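Local coordinates for mirolysin (Tannerella forsythia, PDB 7OD0), which is probably a secreted zinc-dependent endopeptidase of the pappalysin family that cleaves proteins and peptides, at residues A[203-208]-A[229-234]. Sequence-based numbering, arbitrary orientation.
With V7Q (2,1,3-benzothiadiazol-4-ylmethanamine), chain G; EDO (1,2-ethanediol), chain H; ACT (acetate ion), chain I.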
loop_
_atom_site.group_PDB
_atom_site.type_symbol
_atom_site.label_atom_id
_atom_site.label_comp_id
_atom_site.label_asym_id
_atom_site.label_seq_id
_atom_site.Cartn_x
_atom_site.Cartn_y
_atom_site.Cartn_z
ATOM N N GLY A 203 10.853 -4.972 -17.812
ATOM C CA GLY A 203 10.249 -5.889 -16.838
ATOM C C GLY A 203 10.399 -5.341 -15.447
ATOM O O GLY A 203 10.956 -4.245 -15.307
ATOM N N TYR A 204 9.929 -6.091 -14.458
ATOM C CA TYR A 204 10.060 -5.732 -13.025
ATOM C C TYR A 204 11.515 -5.918 -12.608
ATOM O O TYR A 204 12.236 -6.715 -13.214
ATOM C CB TYR A 204 9.122 -6.546 -12.134
ATOM C CG TYR A 204 9.272 -8.042 -12.163
ATOM C CD1 TYR A 204 10.266 -8.679 -11.442
ATOM C CD2 TYR A 204 8.355 -8.841 -12.828
ATOM C CE1 TYR A 204 10.381 -10.065 -11.428
ATOM C CE2 TYR A 204 8.440 -10.227 -12.812
ATOM C CZ TYR A 204 9.464 -10.843 -12.111
ATOM O OH TYR A 204 9.554 -12.207 -12.081
ATOM N N ASN A 205 11.912 -5.201 -11.567
ATOM C CA ASN A 205 13.209 -5.420 -10.891
ATOM C C ASN A 205 12.914 -6.168 -9.599
ATOM O O ASN A 205 11.866 -5.941 -8.997
ATOM C CB ASN A 205 13.955 -4.100 -10.693
ATOM C CG ASN A 205 14.380 -3.545 -12.028
ATOM O OD1 ASN A 205 15.282 -4.091 -12.636
ATOM N ND2 ASN A 205 13.715 -2.502 -12.509
ATOM N N GLU A 206 13.835 -7.026 -9.200
ATOM C CA GLU A 206 13.813 -7.727 -7.900
ATOM C C GLU A 206 15.157 -7.457 -7.218
ATOM O O GLU A 206 16.076 -6.958 -7.903
ATOM C CB GLU A 206 13.529 -9.204 -8.139
ATOM C CG GLU A 206 14.623 -9.927 -8.901
ATOM C CD GLU A 206 14.241 -11.349 -9.262
ATOM O OE1 GLU A 206 13.034 -11.628 -9.327
ATOM O OE2 GLU A 206 15.150 -12.172 -9.481
ATOM N N GLY A 207 15.245 -7.757 -5.925
ATOM C CA GLY A 207 16.458 -7.533 -5.132
ATOM C C GLY A 207 16.761 -6.059 -5.044
ATOM O O GLY A 207 15.821 -5.261 -4.835
ATOM N N CYS A 208 18.032 -5.698 -5.214
ATOM C CA CYS A 208 18.541 -4.308 -5.104
ATOM C C CYS A 208 19.520 -4.015 -6.232
ATOM O O CYS A 208 20.719 -4.131 -6.029
ATOM C CB CYS A 208 19.282 -4.113 -3.786
ATOM S SG CYS A 208 18.214 -3.997 -2.326
ATOM N N TYR A 229 8.285 2.738 -5.493
ATOM C CA TYR A 229 7.500 1.813 -4.643
ATOM C C TYR A 229 6.744 0.778 -5.479
ATOM O O TYR A 229 6.499 -0.317 -4.948
ATOM C CB TYR A 229 6.526 2.570 -3.739
ATOM C CG TYR A 229 7.227 3.474 -2.771
ATOM C CD1 TYR A 229 8.184 2.966 -1.913
ATOM C CD2 TYR A 229 6.953 4.830 -2.733
ATOM C CE1 TYR A 229 8.836 3.778 -1.009
ATOM C CE2 TYR A 229 7.610 5.663 -1.848
ATOM C CZ TYR A 229 8.574 5.140 -1.006
ATOM O OH TYR A 229 9.242 5.935 -0.122
ATOM N N MET A 230 6.399 1.106 -6.728
ATOM C CA MET A 230 5.549 0.256 -7.590
ATOM C C MET A 230 6.410 -0.698 -8.448
ATOM O O MET A 230 5.880 -1.273 -9.397
ATOM C CB MET A 230 4.662 1.142 -8.476
ATOM C CG MET A 230 3.796 2.077 -7.690
ATOM S SD MET A 230 2.950 1.310 -6.276
ATOM C CE MET A 230 1.965 0.068 -7.103
ATOM N N ASP A 231 7.687 -0.887 -8.110
ATOM C CA ASP A 231 8.502 -1.982 -8.692
ATOM C C ASP A 231 8.456 -3.161 -7.715
ATOM O O ASP A 231 7.689 -3.098 -6.719
ATOM C CB ASP A 231 9.911 -1.509 -9.050
ATOM C CG ASP A 231 10.494 -2.280 -10.226
ATOM O OD1 ASP A 231 10.008 -3.403 -10.492
ATOM O OD2 ASP A 231 11.453 -1.782 -10.833
ATOM N N TYR A 232 9.211 -4.220 -7.991
ATOM C CA TYR A 232 9.196 -5.440 -7.147
ATOM C C TYR A 232 10.524 -5.582 -6.381
ATOM O O TYR A 232 10.901 -6.707 -5.985
ATOM C CB TYR A 232 8.895 -6.640 -8.037
ATOM C CG TYR A 232 7.447 -6.987 -8.243
ATOM C CD1 TYR A 232 6.428 -6.475 -7.455
ATOM C CD2 TYR A 232 7.113 -7.954 -9.182
ATOM C CE1 TYR A 232 5.116 -6.891 -7.622
ATOM C CE2 TYR A 232 5.802 -8.341 -9.391
ATOM C CZ TYR A 232 4.804 -7.822 -8.595
ATOM O OH TYR A 232 3.515 -8.240 -8.771
ATOM N N THR A 233 11.206 -4.472 -6.129
ATOM C CA THR A 233 12.550 -4.496 -5.495
ATOM C C THR A 233 12.403 -4.654 -3.980
ATOM O O THR A 233 11.310 -4.531 -3.462
ATOM C CB THR A 233 13.358 -3.250 -5.879
ATOM O OG1 THR A 233 12.525 -2.108 -5.727
ATOM C CG2 THR A 233 13.847 -3.301 -7.312
ATOM N N TYR A 234 13.505 -4.990 -3.320
ATOM C CA TYR A 234 13.619 -5.128 -1.852
ATOM C C TYR A 234 13.190 -3.818 -1.185
ATOM O O TYR A 234 13.463 -2.724 -1.749
ATOM C CB TYR A 234 15.057 -5.469 -1.498
ATOM C CG TYR A 234 15.509 -6.881 -1.786
ATOM C CD1 TYR A 234 14.628 -7.891 -2.122
ATOM C CD2 TYR A 234 16.842 -7.214 -1.648
ATOM C CE1 TYR A 234 15.061 -9.198 -2.323
ATOM C CE2 TYR A 234 17.294 -8.506 -1.833
ATOM C CZ TYR A 234 16.403 -9.498 -2.177
ATOM O OH TYR A 234 16.893 -10.753 -2.371
HETATM N N1 V7Q G . 8.410 -4.628 -3.214
HETATM C C1 V7Q G . 6.943 -4.458 -3.136
HETATM C C2 V7Q G . 6.139 -5.711 -3.398
HETATM C C3 V7Q G . 4.792 -5.790 -3.039
HETATM C C4 V7Q G . 4.020 -6.911 -3.301
HETATM C C5 V7Q G . 4.540 -8.014 -3.907
HETATM C C6 V7Q G . 5.902 -7.980 -4.281
HETATM N N2 V7Q G . 6.598 -8.972 -4.879
HETATM S S1 V7Q G . 8.137 -8.483 -4.857
HETATM N N3 V7Q G . 7.976 -6.939 -4.413
HETATM C C7 V7Q G . 6.695 -6.814 -4.019
HETATM C C1 EDO H . 8.647 9.823 -1.716
HETATM O O1 EDO H . 8.150 10.265 -2.926
HETATM C C2 EDO H . 7.734 9.182 -0.833
HETATM O O2 EDO H . 8.444 8.670 0.256
HETATM C C ACT I . 0.790 -7.045 -6.444
HETATM O O ACT I . 1.678 -6.884 -7.283
HETATM O OXT ACT I . 0.900 -6.678 -5.273
HETATM C CH3 ACT I . -0.542 -7.681 -6.883
HETATM O O HOH W 1 12.806 -8.271 -5.066
#
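At the Met-turn of this metzincin-type peptidase, Asp231 to Tyr234 run beside Tyr204 to Cys208 in roughly the same direction. Asp231 joins the two segments of this long loop. Its OD1 accepts the backbone N of Asn205 at 2.8 Å, nearly straight (170°). Its OD2 offers the syn lone pair to Asn205 ND2 at 2.9 Å, with OD2 in the plane of the Asn205 amide. Tyr232 N also reaches Asp231 OD1, at 2.7 Å, on the anti side. Two N-H groups thus grip that oxygen from the same face of the carboxylate, while Gln201 holds OD2. With CG anti to the backbone N (chi1 -150°), the Asp231 carboxylate is placed against Asn205. Thr233 CG2 packs on Asn205 CB at 3.5 Å, and Thr233 OG1 bonds to Phe226 O.

Further along, Tyr234 N donates to Gly207 O at 2.8 Å. A water bridges Gly207 N and Tyr232 O. Gly207 CA sits centrally over the Tyr234 ring, 3.3 Å from its centroid, as a CH-pi contact. The neighbouring Cys208 is disulfide-bonded to Cys237.

At the other end the edge of Tyr232 meets the face of Tyr204 in a T-shaped pair, planes 61° apart, with Tyr232 CD2 3.7 Å from Tyr204 CG. One face of the Tyr232 ring carries the benzothiadiazole, and Tyr232 OH donates to an acetate. The Tyr232 side chain comes within about 4 Å of the zinc and touches His180. A tyrosine two residues after the Met-turn methionine, here Met230, is characteristic of the zinc site in several metzincins, including pappalysins.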